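Polysaccharide deacetylase (Bacillus anthracis, PDB 2J13) probably removes N-acetyl groups from sugars of bacterial cell-wall peptidoglycan by hydrolysis, as a zinc-containing member of carbohydrate esterase family 4. Local coordinates at residues A[119-124]-A[160-165]; A[147-152]-A[240-245]; A[74-79]-A[219-224]. One frame throughout, in Å; residues are numbered along the deposited sequence. Where two conformers were deposited one is given.

In the fold
Three contacts illustrate how parts of a distorted beta/alpha barrel, the fold of family 4 carbohydrate esterases, pack together. Contacts 1 and 2 are neighbours: their centres lie about 20 Å apart, and they touch where Phe-120 CE2 packs against Val-151 CG1 at 4.2 Å. Contact 3, between two helices, lies across the centre of the chain from contact 1, the two centres being about 35 Å apart, and about 23 Å from the centre of contact 2. None of them is itself a metal site, but the side chains of Phe-120, Leu-221 and Tyr-150 come within about 9, 13 and 14 Å of bound zinc, and the backbone O of Arg-152 in contact 2 is hydrogen-bonded to ND1 of the zinc ligand His-113.

Contact 1: A[119-124]-A[160-165]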
loop_
_atom_site.group_PDB
_atom_site.type_symbol
_atom_site.label_atom_id
_atom_site.label_comp_id
_atom_site.label_asym_id
_atom_site.label_seq_id
_atom_site.Cartn_x
_atom_site.Cartn_y
_atom_site.Cartn_z
ATOM N N ASP A 119 -11.346 -11.221 0.385
ATOM C CA ASP A 119 -10.179 -12.005 -0.004
ATOM C C ASP A 119 -10.244 -12.266 -1.509
ATOM O O ASP A 119 -11.250 -12.834 -2.021
ATOM C CB ASP A 119 -10.142 -13.324 0.795
ATOM C CG ASP A 119 -9.510 -13.165 2.206
ATOM O OD1 ASP A 119 -9.040 -12.045 2.584
ATOM O OD2 ASP A 119 -9.470 -14.205 2.948
ATOM N N PHE A 120 -9.210 -11.844 -2.239
ATOM C CA PHE A 120 -9.186 -11.930 -3.717
ATOM C C PHE A 120 -9.253 -13.367 -4.228
ATOM O O PHE A 120 -9.729 -13.618 -5.318
ATOM C CB PHE A 120 -7.966 -11.259 -4.319
ATOM C CG PHE A 120 -8.014 -9.721 -4.297
ATOM C CD1 PHE A 120 -9.116 -9.038 -3.810
ATOM C CD2 PHE A 120 -6.976 -9.013 -4.850
ATOM C CE1 PHE A 120 -9.157 -7.632 -3.837
ATOM C CE2 PHE A 120 -7.000 -7.612 -4.884
ATOM C CZ PHE A 120 -8.090 -6.938 -4.361
ATOM N N THR A 121 -8.766 -14.294 -3.423
ATOM C CA THR A 121 -8.772 -15.707 -3.794
ATOM C C THR A 121 -10.181 -16.320 -3.717
ATOM O O THR A 121 -10.385 -17.463 -4.211
ATOM C CB THR A 121 -7.805 -16.485 -2.864
ATOM O OG1 THR A 121 -8.194 -16.259 -1.511
ATOM C CG2 THR A 121 -6.358 -16.062 -3.062
ATOM N N ALA A 122 -11.134 -15.617 -3.084
ATOM C CA ALA A 122 -12.495 -16.103 -2.833
ATOM C C ALA A 122 -13.517 -15.560 -3.822
ATOM O O ALA A 122 -14.713 -15.839 -3.689
ATOM C CB ALA A 122 -12.944 -15.734 -1.424
ATOM N N VAL A 123 -13.079 -14.773 -4.795
ATOM C CA VAL A 123 -14.059 -14.150 -5.698
ATOM C C VAL A 123 -13.784 -14.573 -7.104
ATOM O O VAL A 123 -12.657 -14.957 -7.434
ATOM C CB VAL A 123 -14.001 -12.618 -5.576
ATOM C CG1 VAL A 123 -14.268 -12.217 -4.134
ATOM C CG2 VAL A 123 -12.652 -12.076 -6.095
ATOM N N ASN A 124 -14.809 -14.517 -7.962
ATOM C CA ASN A 124 -14.637 -14.811 -9.372
ATOM C C ASN A 124 -13.941 -13.665 -10.137
ATOM O O ASN A 124 -13.759 -12.543 -9.592
ATOM C CB ASN A 124 -16.002 -15.177 -9.984
ATOM C CG ASN A 124 -16.659 -16.374 -9.285
ATOM O OD1 ASN A 124 -15.978 -17.247 -8.733
ATOM N ND2 ASN A 124 -17.980 -16.421 -9.315
ATOM N N GLU A 160 -1.330 -17.317 -7.258
ATOM C CA GLU A 160 -0.786 -17.049 -8.568
ATOM C C GLU A 160 -1.808 -16.374 -9.485
ATOM O O GLU A 160 -1.481 -15.428 -10.217
ATOM C CB GLU A 160 -0.281 -18.350 -9.221
ATOM C CG GLU A 160 0.587 -18.056 -10.407
ATOM C CD GLU A 160 0.970 -19.288 -11.231
ATOM O OE1 GLU A 160 0.281 -20.339 -11.158
ATOM O OE2 GLU A 160 1.972 -19.149 -11.974
ATOM N N ARG A 161 -3.037 -16.875 -9.465
ATOM C CA ARG A 161 -4.093 -16.319 -10.315
ATOM C C ARG A 161 -4.362 -14.846 -10.019
ATOM O O ARG A 161 -4.392 -14.029 -10.938
ATOM C CB ARG A 161 -5.380 -17.106 -10.168
ATOM C CG ARG A 161 -6.412 -16.704 -11.222
ATOM C CD ARG A 161 -7.774 -17.100 -10.855
ATOM N NE ARG A 161 -8.627 -17.009 -12.032
ATOM C CZ ARG A 161 -8.638 -17.925 -12.988
ATOM N NH1 ARG A 161 -7.857 -19.001 -12.888
ATOM N NH2 ARG A 161 -9.418 -17.757 -14.047
ATOM N N THR A 162 -4.522 -14.515 -8.748
ATOM C CA THR A 162 -4.914 -13.129 -8.381
ATOM C C THR A 162 -3.779 -12.139 -8.678
ATOM O O THR A 162 -4.028 -11.008 -9.105
ATOM C CB THR A 162 -5.409 -13.005 -6.924
ATOM O OG1 THR A 162 -4.340 -13.249 -5.999
ATOM C CG2 THR A 162 -6.560 -13.939 -6.622
ATOM N N LEU A 163 -2.528 -12.541 -8.428
ATOM C CA LEU A 163 -1.370 -11.754 -8.811
ATOM C C LEU A 163 -1.339 -11.505 -10.298
ATOM O O LEU A 163 -1.195 -10.376 -10.756
ATOM C CB LEU A 163 -0.073 -12.458 -8.361
ATOM C CG LEU A 163 0.129 -12.606 -6.880
ATOM C CD1 LEU A 163 1.377 -13.481 -6.586
ATOM C CD2 LEU A 163 0.247 -11.217 -6.173
ATOM N N ALA A 164 -1.523 -12.559 -11.087
ATOM C CA ALA A 164 -1.457 -12.427 -12.529
ATOM C C ALA A 164 -2.620 -11.579 -13.102
ATOM O O ALA A 164 -2.407 -10.787 -13.986
ATOM C CB ALA A 164 -1.394 -13.817 -13.191
ATOM N N LEU A 165 -3.821 -11.744 -12.565
ATOM C CA LEU A 165 -4.992 -10.961 -13.010
ATOM C C LEU A 165 -4.814 -9.487 -12.676
ATOM O O LEU A 165 -5.138 -8.603 -13.483
ATOM C CB LEU A 165 -6.271 -11.487 -12.367
ATOM C CG LEU A 165 -6.735 -12.904 -12.733
ATOM C CD1 LEU A 165 -7.953 -13.263 -11.916
ATOM C CD2 LEU A 165 -7.000 -13.039 -14.222
#
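Phe-120 and Thr-162 meet backbone to methyl: the CG2 of Thr-162 lies 3.4 Å from the carbonyl O of Phe-120 and 3.8 Å from its CB. The rest of the phenylalanine turns off elsewhere. With CG anti to the carbonyl carbon (chi1 -74°), its ring leaves the helix behind and enters a buried layer formed by Leu-128 and Leu-132 of helix 125-143, with Pro-154 beside them. Next along the loop, Thr-121 brings its own methyl to Thr-162, CG2 to CG2 at 4.1 Å, and its side chain also rests on Val-157. A turn encloses both residues, with Ala-122 N donating to Asp-119 O. On the helical side, Thr-162 keeps its hydroxyl for the start of its own helix: OG1 bonds to Ser-159 N, leaving CG2 as the group that faces the loop. The whole is a small methyl-mediated seam between a helix start and a beta-alpha loop, and that loop, running from strand 109-112 to helix 125-143, is the one that carries the zinc ligands His-113 and His-117.

Contact 2: A[147-152]-A[240-245]; sequences EVKYVR and DLVKSN
Lys-149 and Val-242 mark the nearest passage of the two backbones, yet their CA atoms remain 10.7 Å apart, so long side chains have to span the interval. Segment 147-152 is loop running into the short strand 150-151, while 240-245 is the last part of a helix and the residues that follow it.

Tyr-150 and Lys-149 both span it. The CB of Tyr-150 sets off toward the helix, and the phenol end reaches Val-242, which meets it with one methyl, CG2, at the ring edge near the ring plane, 4.0 Å from OH and 4.3 Å from CE1. That methyl lies beside the backbone N of Val-242, anti to the carbonyl carbon, while CG1 takes the position anti to N (chi1 171°). One face of the ring is occupied from within its own segment: Lys-149 CB stands 3.7 Å above the plane, over the centre. The lysine then runs on toward the helix, and its NZ approaches Val-242 CG2, although this residue was modelled in two conformers and the tip is less certain. The phenol oxygen is hydrogen-bonded to Asp-239, just before the helical segment, so a polar bond backs up the methyl contact.

Near the end of the helix Ser-244 folds back, its OG donating to Leu-241 O at 2.6 Å, approaching a lone pair of the carbonyl oxygen within the plane of that group (C=O...OG angle 134°).

Around this pair, strand 150-151 runs parallel to strand 172-174, to which Val-151 is bonded through its backbone. Helix 125-143 packs on Val-148 and Val-151, while Leu-241 turns the helical segment's apolar side to Ile-207 of strand 207-210.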
loop_
_atom_site.group_PDB
_atom_site.type_symbol
_atom_site.label_atom_id
_atom_site.label_comp_id
_atom_site.label_asym_id
_atom_site.label_seq_id
_atom_site.Cartn_x
_atom_site.Cartn_y
_atom_site.Cartn_z
ATOM N N GLU A 147 -3.126 8.538 -12.266
ATOM C CA GLU A 147 -2.920 7.126 -12.478
ATOM C C GLU A 147 -3.087 6.449 -11.125
ATOM O O GLU A 147 -2.766 7.044 -10.099
ATOM C CB GLU A 147 -1.511 6.874 -12.999
ATOM C CG GLU A 147 -1.173 7.454 -14.398
ATOM C CD GLU A 147 -2.082 6.909 -15.498
ATOM O OE1 GLU A 147 -2.588 5.771 -15.357
ATOM O OE2 GLU A 147 -2.301 7.611 -16.522
ATOM N N VAL A 148 -3.576 5.215 -11.153
ATOM C CA VAL A 148 -3.625 4.360 -9.964
ATOM C C VAL A 148 -2.846 3.099 -10.344
ATOM O O VAL A 148 -3.374 2.213 -11.026
ATOM C CB VAL A 148 -5.057 4.041 -9.537
ATOM C CG1 VAL A 148 -5.072 3.078 -8.355
ATOM C CG2 VAL A 148 -5.868 5.344 -9.197
ATOM N N LYS A 149 -1.598 3.007 -9.905
ATOM C CA LYS A 149 -0.647 1.984 -10.337
ATOM C C LYS A 149 -0.492 0.838 -9.337
ATOM O O LYS A 149 0.008 -0.224 -9.681
ATOM C CB LYS A 149 0.745 2.618 -10.492
ATOM C CG LYS A 149 0.888 3.706 -11.587
ATOM C CD LYS A 149 2.313 3.710 -12.133
ATOM C CE LYS A 149 3.351 4.150 -11.095
ATOM N NZ LYS A 149 4.834 3.884 -11.415
ATOM N N TYR A 150 -0.879 1.082 -8.086
ATOM C CA TYR A 150 -0.485 0.216 -6.958
ATOM C C TYR A 150 -1.709 -0.418 -6.303
ATOM O O TYR A 150 -2.603 0.278 -5.856
ATOM C CB TYR A 150 0.334 1.011 -5.937
ATOM C CG TYR A 150 1.484 1.731 -6.583
ATOM C CD1 TYR A 150 2.530 1.029 -7.172
ATOM C CD2 TYR A 150 1.516 3.113 -6.642
ATOM C CE1 TYR A 150 3.577 1.704 -7.802
ATOM C CE2 TYR A 150 2.534 3.771 -7.257
ATOM C CZ TYR A 150 3.559 3.070 -7.845
ATOM O OH TYR A 150 4.591 3.761 -8.473
ATOM N N VAL A 151 -1.685 -1.746 -6.196
ATOM C CA VAL A 151 -2.724 -2.502 -5.521
ATOM C C VAL A 151 -2.096 -3.246 -4.354
ATOM O O VAL A 151 -1.068 -3.861 -4.527
ATOM C CB VAL A 151 -3.410 -3.491 -6.497
ATOM C CG1 VAL A 151 -4.214 -4.522 -5.735
ATOM C CG2 VAL A 151 -4.269 -2.690 -7.481
ATOM N N ARG A 152 -2.724 -3.205 -3.191
ATOM C CA ARG A 152 -2.374 -4.114 -2.081
ATOM C C ARG A 152 -3.605 -4.983 -1.763
ATOM O O ARG A 152 -4.683 -4.471 -1.439
ATOM C CB ARG A 152 -1.956 -3.333 -0.849
ATOM C CG ARG A 152 -1.511 -4.214 0.312
ATOM C CD ARG A 152 -0.874 -3.438 1.385
ATOM N NE ARG A 152 0.486 -3.066 1.057
ATOM C CZ ARG A 152 1.146 -2.114 1.704
ATOM N NH1 ARG A 152 0.518 -1.369 2.600
ATOM N NH2 ARG A 152 2.380 -1.859 1.374
ATOM N N ASP A 240 9.257 6.364 -6.744
ATOM C CA ASP A 240 10.725 6.359 -6.627
ATOM C C ASP A 240 11.256 4.928 -6.633
ATOM O O ASP A 240 12.300 4.625 -7.249
ATOM C CB ASP A 240 11.181 7.044 -5.325
ATOM C CG ASP A 240 10.834 8.515 -5.263
ATOM O OD1 ASP A 240 10.965 9.194 -6.310
ATOM O OD2 ASP A 240 10.470 9.027 -4.155
ATOM N N LEU A 241 10.529 4.030 -5.971
ATOM C CA LEU A 241 10.911 2.638 -5.888
ATOM C C LEU A 241 11.031 2.071 -7.298
ATOM O O LEU A 241 12.049 1.472 -7.642
ATOM C CB LEU A 241 9.884 1.812 -5.096
ATOM C CG LEU A 241 10.350 0.380 -4.801
ATOM C CD1 LEU A 241 9.779 -0.176 -3.487
ATOM C CD2 LEU A 241 10.019 -0.549 -5.980
ATOM N N VAL A 242 9.977 2.250 -8.081
ATOM C CA VAL A 242 9.965 1.731 -9.444
ATOM C C VAL A 242 11.165 2.279 -10.241
ATOM O O VAL A 242 11.858 1.517 -10.935
ATOM C CB VAL A 242 8.616 2.039 -10.134
ATOM C CG1 VAL A 242 8.675 1.686 -11.625
ATOM C CG2 VAL A 242 7.511 1.242 -9.465
ATOM N N LYS A 243 11.415 3.583 -10.136
ATOM C CA LYS A 243 12.588 4.197 -10.786
ATOM C C LYS A 243 13.925 3.688 -10.237
ATOM O O LYS A 243 14.873 3.513 -11.011
ATOM C CB LYS A 243 12.546 5.713 -10.672
ATOM C CG LYS A 243 11.386 6.356 -11.412
ATOM C CD LYS A 243 11.206 7.817 -10.993
ATOM C CE LYS A 243 9.842 8.366 -11.398
ATOM N NZ LYS A 243 9.583 9.731 -10.842
ATOM N N SER A 244 14.014 3.469 -8.920
ATOM C CA SER A 244 15.192 2.821 -8.289
ATOM C C SER A 244 15.526 1.510 -8.977
ATOM O O SER A 244 16.605 0.938 -8.767
ATOM C CB SER A 244 14.962 2.524 -6.798
ATOM O OG SER A 244 14.453 1.195 -6.590
ATOM N N ASN A 245 14.558 1.002 -9.732
ATOM C CA ASN A 245 14.797 -0.003 -10.741
ATOM C C ASN A 245 14.868 -1.398 -10.135
ATOM O O ASN A 245 13.827 -2.026 -9.916
ATOM C CB ASN A 245 16.060 0.343 -11.540
ATOM C CG ASN A 245 15.940 -0.020 -12.971
ATOM O OD1 ASN A 245 15.862 0.852 -13.840
ATOM N ND2 ASN A 245 15.895 -1.320 -13.244
#

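Contact 3: A[74-79]-A[219-224]; sequences LDVLKE and EALAKI
Val-76 and Leu-221 join two outer helices of the beta/alpha barrel, a contact in which nothing polar passes between the segments. Helices 70-80 and 217-230 follow strands 56-63 and 207-210, which pair parallel to each other, and the helices keep much the same direction: the axes of the two short segments cross at -22° with a closest approach of 9.6 Å. Such near-parallel packing is what the fold produces when helices follow strands that are neighbours in the sheet.

Leu-221 can be followed outward. Its CB sets off toward helix 70-80, and because CG lies anti to the backbone N (chi1 179°), the branch extends straight across the groove between the helices. CG is the first atom to touch, 4.1 Å from Val-76 CG1. Of the two methyls, CD2 makes the contacts: it sits 4.0 Å from the same CG1 and 4.1 Å from Leu-77 CD2. The two leucine side chains cross at about a right angle, so they meet through their methyls and do not lie alongside each other. Beneath them, Leu-59 of strand 56-63 receives both Leu-77 and Leu-221, tying the helix pair to the sheet, and Leu-77 reaches further to Ala-84 and Phe-86 of strand 84-88.

Toward helix 97-105 and the loop after it, helix 70-80 has charged links: Asp-75 forms a salt bridge with Arg-102, and Lys-78 forms one with Glu-106.

The backbones come nearest at Val-76 and Ala-222, whose CA atoms are 6.2 Å apart. The small alanine allows this, for Val-76 CG1 lies 3.9 Å from both CA and CB of Ala-222, one methyl resting on the helix backbone itself.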
loop_
_atom_site.group_PDB
_atom_site.type_symbol
_atom_site.label_atom_id
_atom_site.label_comp_id
_atom_site.label_asym_id
_atom_site.label_seq_id
_atom_site.Cartn_x
_atom_site.Cartn_y
_atom_site.Cartn_z
ATOM N N LEU A 74 -1.461 12.628 8.757
ATOM C CA LEU A 74 -1.199 13.485 7.620
ATOM C C LEU A 74 -0.483 14.759 8.089
ATOM O O LEU A 74 0.400 15.239 7.417
ATOM C CB LEU A 74 -2.495 13.832 6.888
ATOM C CG LEU A 74 -3.022 12.672 5.997
ATOM C CD1 LEU A 74 -4.471 12.882 5.625
ATOM C CD2 LEU A 74 -2.144 12.544 4.755
ATOM N N ASP A 75 -0.867 15.262 9.251
ATOM C CA ASP A 75 -0.189 16.470 9.798
ATOM C C ASP A 75 1.320 16.196 10.019
ATOM O O ASP A 75 2.175 17.036 9.712
ATOM C CB ASP A 75 -0.834 16.895 11.111
ATOM C CG ASP A 75 -2.235 17.483 10.948
ATOM O OD1 ASP A 75 -2.612 17.905 9.840
ATOM O OD2 ASP A 75 -2.961 17.551 11.974
ATOM N N VAL A 76 1.636 15.047 10.617
ATOM C CA VAL A 76 3.021 14.642 10.816
ATOM C C VAL A 76 3.761 14.541 9.471
ATOM O O VAL A 76 4.845 15.062 9.303
ATOM C CB VAL A 76 3.148 13.329 11.597
ATOM C CG1 VAL A 76 4.575 12.845 11.583
ATOM C CG2 VAL A 76 2.628 13.471 13.031
ATOM N N LEU A 77 3.181 13.858 8.488
ATOM C CA LEU A 77 3.855 13.685 7.204
ATOM C C LEU A 77 4.141 15.018 6.501
ATOM O O LEU A 77 5.176 15.180 5.846
ATOM C CB LEU A 77 2.996 12.773 6.290
ATOM C CG LEU A 77 2.832 11.340 6.803
ATOM C CD1 LEU A 77 1.808 10.581 5.870
ATOM C CD2 LEU A 77 4.166 10.640 6.857
ATOM N N LYS A 78 3.224 15.965 6.666
ATOM C CA LYS A 78 3.360 17.289 6.098
ATOM C C LYS A 78 4.497 18.063 6.793
ATOM O O LYS A 78 5.297 18.674 6.124
ATOM C CB LYS A 78 2.034 18.029 6.254
ATOM C CG LYS A 78 1.963 19.436 5.649
ATOM C CD LYS A 78 0.633 20.048 6.037
ATOM C CE LYS A 78 -0.132 20.620 4.866
ATOM N NZ LYS A 78 -1.634 20.591 5.095
ATOM N N GLU A 79 4.546 17.970 8.119
ATOM C CA GLU A 79 5.571 18.636 8.930
ATOM C C GLU A 79 6.956 18.125 8.592
ATOM O O GLU A 79 7.917 18.907 8.482
ATOM C CB GLU A 79 5.307 18.397 10.414
ATOM C CG GLU A 79 4.150 19.209 10.980
ATOM C CD GLU A 79 4.087 19.202 12.501
ATOM O OE1 GLU A 79 5.065 18.768 13.164
ATOM O OE2 GLU A 79 3.039 19.637 13.042
ATOM N N GLU A 219 2.464 10.357 17.294
ATOM C CA GLU A 219 3.690 10.666 18.034
ATOM C C GLU A 219 4.770 9.644 17.700
ATOM O O GLU A 219 5.943 9.988 17.488
ATOM C CB GLU A 219 3.399 10.647 19.547
ATOM C CG GLU A 219 4.070 11.749 20.367
ATOM C CD GLU A 219 3.423 11.934 21.748
ATOM O OE1 GLU A 219 2.702 11.019 22.222
ATOM O OE2 GLU A 219 3.630 13.006 22.362
ATOM N N ALA A 220 4.379 8.376 17.683
ATOM C CA ALA A 220 5.302 7.298 17.351
ATOM C C ALA A 220 5.837 7.509 15.941
ATOM O O ALA A 220 7.029 7.379 15.719
ATOM C CB ALA A 220 4.634 5.950 17.457
ATOM N N LEU A 221 4.965 7.856 14.994
ATOM C CA LEU A 221 5.403 8.067 13.612
ATOM C C LEU A 221 6.435 9.178 13.532
ATOM O O LEU A 221 7.429 9.045 12.819
ATOM C CB LEU A 221 4.231 8.443 12.715
ATOM C CG LEU A 221 4.535 8.714 11.247
ATOM C CD1 LEU A 221 5.119 7.457 10.545
ATOM C CD2 LEU A 221 3.260 9.205 10.569
ATOM N N ALA A 222 6.168 10.283 14.212
ATOM C CA ALA A 222 7.094 11.439 14.205
ATOM C C ALA A 222 8.475 11.037 14.735
ATOM O O ALA A 222 9.497 11.359 14.133
ATOM C CB ALA A 222 6.505 12.592 14.985
ATOM N N LYS A 223 8.488 10.245 15.809
ATOM C CA LYS A 223 9.738 9.753 16.408
ATOM C C LYS A 223 10.500 8.796 15.510
ATOM O O LYS A 223 11.743 8.854 15.434
ATOM C CB LYS A 223 9.430 9.057 17.739
ATOM C CG LYS A 223 8.878 9.956 18.835
ATOM C CD LYS A 223 8.435 9.123 20.019
ATOM C CE LYS A 223 9.550 8.165 20.467
ATOM N NZ LYS A 223 9.379 7.633 21.848
ATOM N N ILE A 224 9.766 7.911 14.825
ATOM C CA ILE A 224 10.335 6.941 13.920
ATOM C C ILE A 224 10.980 7.647 12.718
ATOM O O ILE A 224 12.102 7.325 12.325
ATOM C CB ILE A 224 9.246 5.940 13.428
ATOM C CG1 ILE A 224 8.820 5.039 14.586
ATOM C CG2 ILE A 224 9.757 5.139 12.259
ATOM C CD1 ILE A 224 7.600 4.131 14.262
#